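Local coordinates for protein Rho guanine nucleotide exchange factor TIAM2 (PDB 3A8P) that activates the small GTPase RAC1 by stimulating its exchange of GDP for GTP, connecting extracellular signals such as laminin to the cytoskeleton and neurite growth, at residues A176-N179 with Q180-W184; K158-A161 with E162-S166; V137-L140 with K141-R145; A124-F127 with A128-H131. All coordinates share one frame; numbering follows the deposited sequence.

Contact 1: residues A176-N179 with Q180-W184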
loop_
_atom_site.group_PDB
_atom_site.type_symbol
_atom_site.label_atom_id
_atom_site.label_comp_id
_atom_site.label_asym_id
_atom_site.label_seq_id
_atom_site.Cartn_x
_atom_site.Cartn_y
_atom_site.Cartn_z
ATOM N N ALA A 176 16.613 -9.176 -24.354
ATOM C CA ALA A 176 17.420 -9.368 -23.155
ATOM C C ALA A 176 17.635 -8.058 -22.403
ATOM O O ALA A 176 17.549 -8.019 -21.177
ATOM C CB ALA A 176 18.757 -9.979 -23.518
ATOM N N ILE A 177 17.924 -6.987 -23.132
ATOM C CA ILE A 177 18.144 -5.699 -22.489
ATOM C C ILE A 177 16.809 -5.107 -22.033
ATOM O O ILE A 177 16.738 -4.423 -21.013
ATOM C CB ILE A 177 18.848 -4.709 -23.443
ATOM C CG1 ILE A 177 20.205 -5.282 -23.871
ATOM C CG2 ILE A 177 19.036 -3.365 -22.753
ATOM C CD1 ILE A 177 20.931 -4.462 -24.930
ATOM N N GLU A 178 15.754 -5.383 -22.792
ATOM C CA GLU A 178 14.427 -4.881 -22.456
ATOM C C GLU A 178 13.972 -5.498 -21.137
ATOM O O GLU A 178 13.377 -4.819 -20.302
ATOM C CB GLU A 178 13.429 -5.220 -23.568
ATOM C CG GLU A 178 13.847 -4.699 -24.928
ATOM C CD GLU A 178 12.778 -4.896 -25.987
ATOM O OE1 GLU A 178 12.273 -6.032 -26.125
ATOM O OE2 GLU A 178 12.451 -3.911 -26.687
ATOM N N ASN A 179 14.259 -6.787 -20.962
ATOM C CA ASN A 179 13.907 -7.498 -19.739
ATOM C C ASN A 179 14.567 -6.794 -18.563
ATOM O O ASN A 179 13.962 -6.623 -17.505
ATOM C CB ASN A 179 14.404 -8.943 -19.802
ATOM C CG ASN A 179 13.660 -9.776 -20.831
ATOM O OD1 ASN A 179 14.147 -10.822 -21.263
ATOM N ND2 ASN A 179 12.471 -9.324 -21.221
ATOM N N GLN A 180 15.818 -6.390 -18.765
ATOM C CA GLN A 180 16.587 -5.694 -17.743
ATOM C C GLN A 180 15.947 -4.330 -17.452
ATOM O O GLN A 180 15.764 -3.946 -16.296
ATOM C CB GLN A 180 18.023 -5.510 -18.229
ATOM C CG GLN A 180 18.992 -5.085 -17.153
ATOM C CD GLN A 180 20.381 -4.809 -17.700
ATOM O OE1 GLN A 180 20.955 -5.628 -18.421
ATOM N NE2 GLN A 180 20.926 -3.649 -17.356
ATOM N N ILE A 181 15.604 -3.607 -18.513
ATOM C CA ILE A 181 14.980 -2.300 -18.379
ATOM C C ILE A 181 13.686 -2.425 -17.570
ATOM O O ILE A 181 13.406 -1.593 -16.697
ATOM C CB ILE A 181 14.690 -1.681 -19.773
ATOM C CG1 ILE A 181 16.012 -1.327 -20.461
ATOM C CG2 ILE A 181 13.838 -0.421 -19.638
ATOM C CD1 ILE A 181 15.861 -0.872 -21.907
ATOM N N ARG A 182 12.906 -3.470 -17.838
ATOM C CA ARG A 182 11.659 -3.664 -17.099
ATOM C C ARG A 182 11.910 -3.900 -15.615
ATOM O O ARG A 182 11.117 -3.476 -14.772
ATOM C CB ARG A 182 10.857 -4.844 -17.646
ATOM C CG ARG A 182 10.391 -4.687 -19.076
ATOM C CD ARG A 182 9.257 -5.658 -19.376
ATOM N NE ARG A 182 8.997 -5.764 -20.808
ATOM C CZ ARG A 182 9.671 -6.559 -21.635
ATOM N NH1 ARG A 182 10.647 -7.330 -21.170
ATOM N NH2 ARG A 182 9.374 -6.575 -22.929
ATOM N N GLN A 183 12.999 -4.592 -15.295
ATOM C CA GLN A 183 13.312 -4.856 -13.902
ATOM C C GLN A 183 13.652 -3.534 -13.226
ATOM O O GLN A 183 13.173 -3.258 -12.122
ATOM C CB GLN A 183 14.482 -5.844 -13.774
ATOM C CG GLN A 183 14.743 -6.289 -12.334
ATOM C CD GLN A 183 13.522 -6.951 -11.699
ATOM O OE1 GLN A 183 13.094 -8.018 -12.127
ATOM N NE2 GLN A 183 12.952 -6.305 -10.679
ATOM N N TRP A 184 14.471 -2.717 -13.889
ATOM C CA TRP A 184 14.850 -1.408 -13.349
ATOM C C TRP A 184 13.584 -0.596 -13.083
ATOM O O TRP A 184 13.468 0.101 -12.074
ATOM C CB TRP A 184 15.708 -0.621 -14.345
ATOM C CG TRP A 184 17.123 -1.092 -14.530
ATOM C CD1 TRP A 184 17.712 -1.470 -15.708
ATOM C CD2 TRP A 184 18.157 -1.122 -13.537
ATOM N NE1 TRP A 184 19.045 -1.724 -15.509
ATOM C CE2 TRP A 184 19.347 -1.520 -14.188
ATOM C CE3 TRP A 184 18.196 -0.845 -12.164
ATOM C CZ2 TRP A 184 20.563 -1.651 -13.510
ATOM C CZ3 TRP A 184 19.406 -0.975 -11.491
ATOM C CH2 TRP A 184 20.573 -1.375 -12.167
#
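I181 lies one turn on from I177 in helix 171-206, within the predicted coiled coil, and its side chain runs back along the helix toward that residue. I181 CB rests 3.4 Å from E178 O. Chi1 of -68° sets CG1 beside the backbone N, and I181 CG1 lies 3.2 Å from I177 O. The extended chi2 then carries the terminal methyl past that oxygen to the branch methyl of I177, where I181 CD1 and I177 CG2 meet at 4.1 Å. The same I177 O accepts the backbone N-H of I181 at 2.9 Å, so the side chain lies alongside the bond made by its own backbone. Beyond the segments, I181 packs on E162 and L165 of helix 136-165.

The polar face is looser. CG of R182 passes E178 O at 3.2 Å, but E178 OE1 stays 4.3 Å from R182 NH2 and well out of the guanidinium plane, so only the charges can attract.

The chemistry is therefore split: two isoleucines form the apolar strip that faces the partner helix, while an acid and a base one turn apart probably contribute a modest electrostatic pull near solvent.

Contact 2: residues K158-A161 with E162-S166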
loop_
_atom_site.group_PDB
_atom_site.type_symbol
_atom_site.label_atom_id
_atom_site.label_comp_id
_atom_site.label_asym_id
_atom_site.label_seq_id
_atom_site.Cartn_x
_atom_site.Cartn_y
_atom_site.Cartn_z
ATOM N N LYS A 158 18.703 2.932 -15.555
ATOM C CA LYS A 158 17.664 2.661 -16.541
ATOM C C LYS A 158 17.893 3.442 -17.828
ATOM O O LYS A 158 17.675 2.916 -18.922
ATOM C CB LYS A 158 16.278 2.995 -15.971
ATOM C CG LYS A 158 15.122 2.663 -16.908
ATOM C CD LYS A 158 13.781 2.783 -16.183
ATOM C CE LYS A 158 12.595 2.571 -17.119
ATOM N NZ LYS A 158 12.354 3.747 -18.014
ATOM N N LYS A 159 18.316 4.696 -17.704
ATOM C CA LYS A 159 18.585 5.497 -18.891
ATOM C C LYS A 159 19.814 4.961 -19.612
ATOM O O LYS A 159 19.852 4.938 -20.836
ATOM C CB LYS A 159 18.797 6.967 -18.531
ATOM C CG LYS A 159 17.515 7.674 -18.150
ATOM C CD LYS A 159 17.734 9.168 -17.975
ATOM C CE LYS A 159 16.454 9.842 -17.498
ATOM N NZ LYS A 159 15.313 9.552 -18.427
ATOM N N MET A 160 20.819 4.526 -18.857
ATOM C CA MET A 160 22.022 3.990 -19.482
ATOM C C MET A 160 21.678 2.738 -20.294
ATOM O O MET A 160 22.110 2.596 -21.437
ATOM C CB MET A 160 23.079 3.640 -18.432
ATOM C CG MET A 160 24.368 3.059 -19.020
ATOM S SD MET A 160 25.485 4.310 -19.734
ATOM C CE MET A 160 24.535 4.982 -21.015
ATOM N N ALA A 161 20.903 1.838 -19.697
ATOM C CA ALA A 161 20.504 0.605 -20.363
ATOM C C ALA A 161 19.757 0.929 -21.654
ATOM O O ALA A 161 20.007 0.318 -22.689
ATOM C CB ALA A 161 19.621 -0.239 -19.439
ATOM N N GLU A 162 18.842 1.893 -21.584
ATOM C CA GLU A 162 18.076 2.305 -22.755
ATOM C C GLU A 162 19.013 2.837 -23.847
ATOM O O GLU A 162 18.847 2.519 -25.024
ATOM C CB GLU A 162 17.049 3.364 -22.348
ATOM C CG GLU A 162 16.018 2.829 -21.367
ATOM C CD GLU A 162 15.101 3.902 -20.813
ATOM O OE1 GLU A 162 15.574 5.033 -20.590
ATOM O OE2 GLU A 162 13.909 3.613 -20.578
ATOM N N LEU A 163 20.006 3.633 -23.455
ATOM C CA LEU A 163 20.962 4.166 -24.425
ATOM C C LEU A 163 21.695 3.005 -25.099
ATOM O O LEU A 163 21.909 3.026 -26.309
ATOM C CB LEU A 163 21.976 5.098 -23.744
ATOM C CG LEU A 163 22.990 5.805 -24.660
ATOM C CD1 LEU A 163 22.258 6.741 -25.630
ATOM C CD2 LEU A 163 23.982 6.606 -23.821
ATOM N N GLN A 164 22.076 1.992 -24.321
ATOM C CA GLN A 164 22.764 0.833 -24.892
ATOM C C GLN A 164 21.835 0.060 -25.843
ATOM O O GLN A 164 22.273 -0.446 -26.875
ATOM C CB GLN A 164 23.253 -0.114 -23.787
ATOM C CG GLN A 164 24.109 0.535 -22.719
ATOM C CD GLN A 164 25.201 1.421 -23.290
ATOM O OE1 GLN A 164 26.061 0.969 -24.052
ATOM N NE2 GLN A 164 25.168 2.697 -22.920
ATOM N N LEU A 165 20.555 -0.029 -25.492
ATOM C CA LEU A 165 19.582 -0.745 -26.325
ATOM C C LEU A 165 19.352 -0.069 -27.678
ATOM O O LEU A 165 19.048 -0.736 -28.669
ATOM C CB LEU A 165 18.232 -0.860 -25.600
ATOM C CG LEU A 165 17.045 -1.373 -26.429
ATOM C CD1 LEU A 165 17.229 -2.860 -26.749
ATOM C CD2 LEU A 165 15.748 -1.148 -25.663
ATOM N N SER A 166 19.505 1.250 -27.714
ATOM C CA SER A 166 19.269 2.012 -28.933
ATOM C C SER A 166 20.071 1.601 -30.170
ATOM O O SER A 166 19.655 1.898 -31.282
ATOM C CB SER A 166 19.481 3.506 -28.671
ATOM O OG SER A 166 20.855 3.814 -28.510
HETATM O O HOH W 1 14.143 6.405 -18.739
#
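K158 swings its CG to the side opposite the backbone N (chi1 -177°), runs straight to CE and then turns at chi4, while E162 keeps CG beside its own N (chi1 -63°) and extends from there back along the helix. The two ends converge in a salt bridge of the i to i+4 kind, K158 NZ to E162 OE2 at 3.0 Å. The ammonium comes at that oxygen from above the carboxylate plane, 40° out of it.

A water donates to the other oxygen, E162 OE1, at 2.7 Å and accepts weakly from K158 NZ and K159 NZ, so both lysines bear on one acid. E162 CG sits against K158 O at 3.0 Å, which keeps the acid low on the helix surface. With a leucine in place of E162, the K158 ammonium would probably lose this salt-bridge mate and the bridging water its recipient, leaving the two lysine charges without the acid between them.

Two residues on from K158, M160 O accepts the backbone N-H of Q164 at 2.9 Å and, weakly, its side-chain NE2 at 3.4 Å; the glutamine chain bends at chi2 to double back on this carbonyl. S166 OG donates to L163 O at 2.6 Å.

All this is the far end of helix 136-165, just before the chain turns into helix 171-206. That next helix covers one side: K158 touches E185, and L165 lies against R174.

Contact 3: residues V137-L140 with K141-R145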
loop_
_atom_site.group_PDB
_atom_site.type_symbol
_atom_site.label_atom_id
_atom_site.label_comp_id
_atom_site.label_asym_id
_atom_site.label_seq_id
_atom_site.Cartn_x
_atom_site.Cartn_y
_atom_site.Cartn_z
ATOM N N VAL A 137 10.724 7.788 14.290
ATOM C CA VAL A 137 10.792 8.917 13.374
ATOM C C VAL A 137 12.130 9.014 12.647
ATOM O O VAL A 137 12.170 9.281 11.448
ATOM C CB VAL A 137 10.517 10.239 14.124
ATOM C CG1 VAL A 137 10.852 11.435 13.239
ATOM C CG2 VAL A 137 9.049 10.279 14.550
ATOM N N ARG A 138 13.221 8.799 13.376
ATOM C CA ARG A 138 14.559 8.865 12.793
ATOM C C ARG A 138 14.776 7.740 11.789
ATOM O O ARG A 138 15.411 7.939 10.759
ATOM C CB ARG A 138 15.623 8.776 13.887
ATOM C CG ARG A 138 17.042 8.944 13.384
ATOM C CD ARG A 138 18.035 8.703 14.511
ATOM N NE ARG A 138 19.402 9.046 14.130
ATOM C CZ ARG A 138 20.464 8.850 14.906
ATOM N NH1 ARG A 138 20.319 8.308 16.110
ATOM N NH2 ARG A 138 21.671 9.201 14.482
ATOM N N LEU A 139 14.262 6.553 12.100
ATOM C CA LEU A 139 14.396 5.417 11.198
ATOM C C LEU A 139 13.629 5.717 9.901
ATOM O O LEU A 139 14.136 5.497 8.803
ATOM C CB LEU A 139 13.844 4.146 11.855
ATOM C CG LEU A 139 13.643 2.934 10.930
ATOM C CD1 LEU A 139 14.976 2.515 10.314
ATOM C CD2 LEU A 139 13.028 1.787 11.715
ATOM N N LEU A 140 12.414 6.243 10.040
ATOM C CA LEU A 140 11.582 6.574 8.890
ATOM C C LEU A 140 12.246 7.611 7.998
ATOM O O LEU A 140 12.252 7.474 6.773
ATOM C CB LEU A 140 10.218 7.093 9.349
ATOM C CG LEU A 140 9.340 6.099 10.104
ATOM C CD1 LEU A 140 7.998 6.763 10.428
ATOM C CD2 LEU A 140 9.132 4.851 9.269
ATOM N N LYS A 141 12.802 8.650 8.613
ATOM C CA LYS A 141 13.471 9.696 7.858
ATOM C C LYS A 141 14.712 9.148 7.168
ATOM O O LYS A 141 15.004 9.493 6.020
ATOM C CB LYS A 141 13.846 10.860 8.775
ATOM C CG LYS A 141 12.647 11.675 9.204
ATOM C CD LYS A 141 13.054 12.890 10.012
ATOM C CE LYS A 141 11.852 13.770 10.292
ATOM N NZ LYS A 141 12.219 14.973 11.087
ATOM N N SER A 142 15.434 8.285 7.869
ATOM C CA SER A 142 16.630 7.684 7.308
ATOM C C SER A 142 16.226 6.855 6.085
ATOM O O SER A 142 16.910 6.860 5.064
ATOM C CB SER A 142 17.309 6.794 8.353
ATOM O OG SER A 142 18.512 6.241 7.844
ATOM N N GLN A 143 15.106 6.150 6.195
ATOM C CA GLN A 143 14.612 5.334 5.098
ATOM C C GLN A 143 14.252 6.179 3.876
ATOM O O GLN A 143 14.629 5.838 2.754
ATOM C CB GLN A 143 13.386 4.535 5.536
ATOM C CG GLN A 143 13.694 3.327 6.396
ATOM C CD GLN A 143 14.413 2.241 5.629
ATOM O OE1 GLN A 143 15.599 2.355 5.335
ATOM N NE2 GLN A 143 13.694 1.179 5.295
ATOM N N THR A 144 13.528 7.277 4.087
ATOM C CA THR A 144 13.132 8.132 2.973
ATOM C C THR A 144 14.352 8.669 2.219
ATOM O O THR A 144 14.339 8.759 0.991
ATOM C CB THR A 144 12.248 9.317 3.447
ATOM O OG1 THR A 144 13.006 10.171 4.310
ATOM C CG2 THR A 144 11.028 8.804 4.209
ATOM N N ARG A 145 15.404 9.022 2.950
ATOM C CA ARG A 145 16.623 9.530 2.321
ATOM C C ARG A 145 17.242 8.435 1.457
ATOM O O ARG A 145 17.643 8.674 0.319
ATOM C CB ARG A 145 17.644 9.956 3.383
ATOM C CG ARG A 145 17.214 11.121 4.262
ATOM C CD ARG A 145 18.237 11.357 5.384
ATOM N NE ARG A 145 17.683 11.083 6.713
ATOM C CZ ARG A 145 18.370 10.529 7.708
ATOM N NH1 ARG A 145 19.638 10.184 7.527
ATOM N NH2 ARG A 145 17.790 10.315 8.885
#
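V137 and K141 lie side by side at the start of helix 136-165, the first arm of the helical hairpin that follows the PH domain. The lysine chain is extended beyond CG and points the same way as the valine, so its aliphatic part runs along the branch methyl: K141 CE is 3.9 Å from V137 CG1. Lower down, K141 CG brushes V137 O at 3.3 Å, the same oxygen that takes the K141 backbone N-H in the helical ladder. The charged amine is carried on past the valine.

A second i to i+4 pair, L139 and Q143, is looser, with L139 CD1 and Q143 CG 4.2 Å apart. What fixes these two lies across the helix interface: both pack on F127 and on H131, and L139 also reaches A128. L140, the buried residue here, turns instead to helix 171-206, where M198, Y201 and L202 receive it; T144 joins it on M198. The turn is thus wedged between two helices, with neighbouring positions serving different partners.

On the outer side the guanidinium of R145 folds back, bent at chi3, and lays one face over the backbone of S142, whose CA stands 3.2 Å above its plane. K141 CB lies at the edge of the same group.

T144 is pinned by a local bond. Its OG1 sits between the backbone N and the carbonyl carbon (chi1 64°) and donates to K141 O at 2.7 Å, approaching from the same face of that carbonyl as the backbone N of R145.

Contact 4: residues A124-F127 with A128-H131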
loop_
_atom_site.group_PDB
_atom_site.type_symbol
_atom_site.label_atom_id
_atom_site.label_comp_id
_atom_site.label_asym_id
_atom_site.label_seq_id
_atom_site.Cartn_x
_atom_site.Cartn_y
_atom_site.Cartn_z
ATOM N N ALA A 124 4.219 1.594 11.765
ATOM C CA ALA A 124 5.504 2.264 11.907
ATOM C C ALA A 124 6.213 1.653 13.109
ATOM O O ALA A 124 7.429 1.452 13.106
ATOM C CB ALA A 124 5.304 3.760 12.122
ATOM N N SER A 125 5.428 1.353 14.133
ATOM C CA SER A 125 5.951 0.771 15.353
ATOM C C SER A 125 6.586 -0.589 15.073
ATOM O O SER A 125 7.736 -0.828 15.440
ATOM C CB SER A 125 4.821 0.632 16.374
ATOM O OG SER A 125 5.297 0.067 17.575
ATOM N N LEU A 126 5.838 -1.474 14.419
ATOM C CA LEU A 126 6.340 -2.807 14.091
ATOM C C LEU A 126 7.573 -2.690 13.198
ATOM O O LEU A 126 8.572 -3.393 13.394
ATOM C CB LEU A 126 5.254 -3.624 13.383
ATOM C CG LEU A 126 5.589 -5.088 13.085
ATOM C CD1 LEU A 126 5.938 -5.799 14.385
ATOM C CD2 LEU A 126 4.414 -5.770 12.404
ATOM N N PHE A 127 7.500 -1.785 12.227
ATOM C CA PHE A 127 8.601 -1.548 11.303
ATOM C C PHE A 127 9.883 -1.215 12.082
ATOM O O PHE A 127 10.941 -1.799 11.839
ATOM C CB PHE A 127 8.246 -0.391 10.365
ATOM C CG PHE A 127 9.297 -0.096 9.332
ATOM C CD1 PHE A 127 9.458 -0.925 8.226
ATOM C CD2 PHE A 127 10.125 1.012 9.464
ATOM C CE1 PHE A 127 10.430 -0.647 7.263
ATOM C CE2 PHE A 127 11.102 1.297 8.509
ATOM C CZ PHE A 127 11.255 0.469 7.407
ATOM N N ALA A 128 9.783 -0.270 13.013
ATOM C CA ALA A 128 10.934 0.124 13.820
ATOM C C ALA A 128 11.418 -1.042 14.678
ATOM O O ALA A 128 12.620 -1.231 14.871
ATOM C CB ALA A 128 10.572 1.308 14.709
ATOM N N LYS A 129 10.472 -1.821 15.188
ATOM C CA LYS A 129 10.793 -2.963 16.029
ATOM C C LYS A 129 11.596 -4.001 15.239
ATOM O O LYS A 129 12.537 -4.603 15.764
ATOM C CB LYS A 129 9.504 -3.582 16.572
ATOM C CG LYS A 129 9.695 -4.482 17.773
ATOM C CD LYS A 129 8.356 -4.891 18.378
ATOM C CE LYS A 129 7.597 -5.853 17.474
ATOM N NZ LYS A 129 8.330 -7.148 17.287
ATOM N N LYS A 130 11.231 -4.201 13.975
ATOM C CA LYS A 130 11.936 -5.158 13.129
ATOM C C LYS A 130 13.354 -4.695 12.820
ATOM O O LYS A 130 14.251 -5.517 12.634
ATOM C CB LYS A 130 11.174 -5.393 11.820
ATOM C CG LYS A 130 9.848 -6.114 12.000
ATOM C CD LYS A 130 9.247 -6.531 10.665
ATOM C CE LYS A 130 10.100 -7.595 9.981
ATOM N NZ LYS A 130 9.499 -8.079 8.700
ATOM N N HIS A 131 13.561 -3.384 12.756
ATOM C CA HIS A 131 14.891 -2.858 12.473
ATOM C C HIS A 131 15.675 -2.633 13.758
ATOM O O HIS A 131 16.764 -2.060 13.736
ATOM C CB HIS A 131 14.800 -1.547 11.691
ATOM C CG HIS A 131 14.349 -1.721 10.274
ATOM N ND1 HIS A 131 13.136 -2.284 9.940
ATOM C CD2 HIS A 131 14.953 -1.404 9.104
ATOM C CE1 HIS A 131 13.012 -2.308 8.625
ATOM N NE2 HIS A 131 14.100 -1.780 8.094
#
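F127 and H131 meet at the close of helix 109-130, the C-terminal helix that completes the PH fold, and H131 is the first residue to leave it. This is the tight part of the contact. H131 CE1 stands 3.3 Å above one face of the phenyl ring, offset toward its rim, and 3.4 Å from F127 CE1. The planes are 40° apart and the pair is oblique.

The histidine is held there by the phenylalanine's own carbonyl: F127 O accepts from H131 N at 3.2 Å and from the imidazole ND1. Keeping CG beside the backbone N (chi1 -71°) lets the ring curl back to reach that oxygen. M198 of helix 171-206 also closes on the phenyl ring, so with helix 136-165 alongside, F127 is buried where three helices come together. Cutting F127 back to an alanine would probably leave H131 CE1 without the ring it packs against and open a gap toward M198.

The other side is more open: K129 and K130 are exposed, and L126, which also touches C49 and E75, meets K129 where the lysine bends at chi3 and chi4, L126 CD1 lying 3.5 Å from K129 CE. K130 sends its amine off toward E75 in a long, weak ion pair.

Of the two donors on F127 O, the imidazole ND1 of H131 is the shorter at 2.9 Å; it and the backbone N come in from opposite faces of the carbonyl plane.

Overall arrangement
Along the chain the order is contact 4, contact 3, contact 2, contact 1. Contact 4 ends helix 109-130 of the PH domain; contacts 3 and 2 sit toward opposite ends of helix 136-165, their centres about 32 Å apart; contact 1 lies on helix 171-206, which runs back antiparallel. They form two touching pairs. Contacts 3 and 4, with centres about 12 Å apart, meet through L139 and Q143 against F127, A128 and H131, joining the hairpin to the PH domain. Contacts 1 and 2, about 10 Å apart, meet through I177 and I181 against E162 and L165 at the distal end. The long hairpin thus projects from the PH domain within the membrane- and protein-binding PHCCEx module.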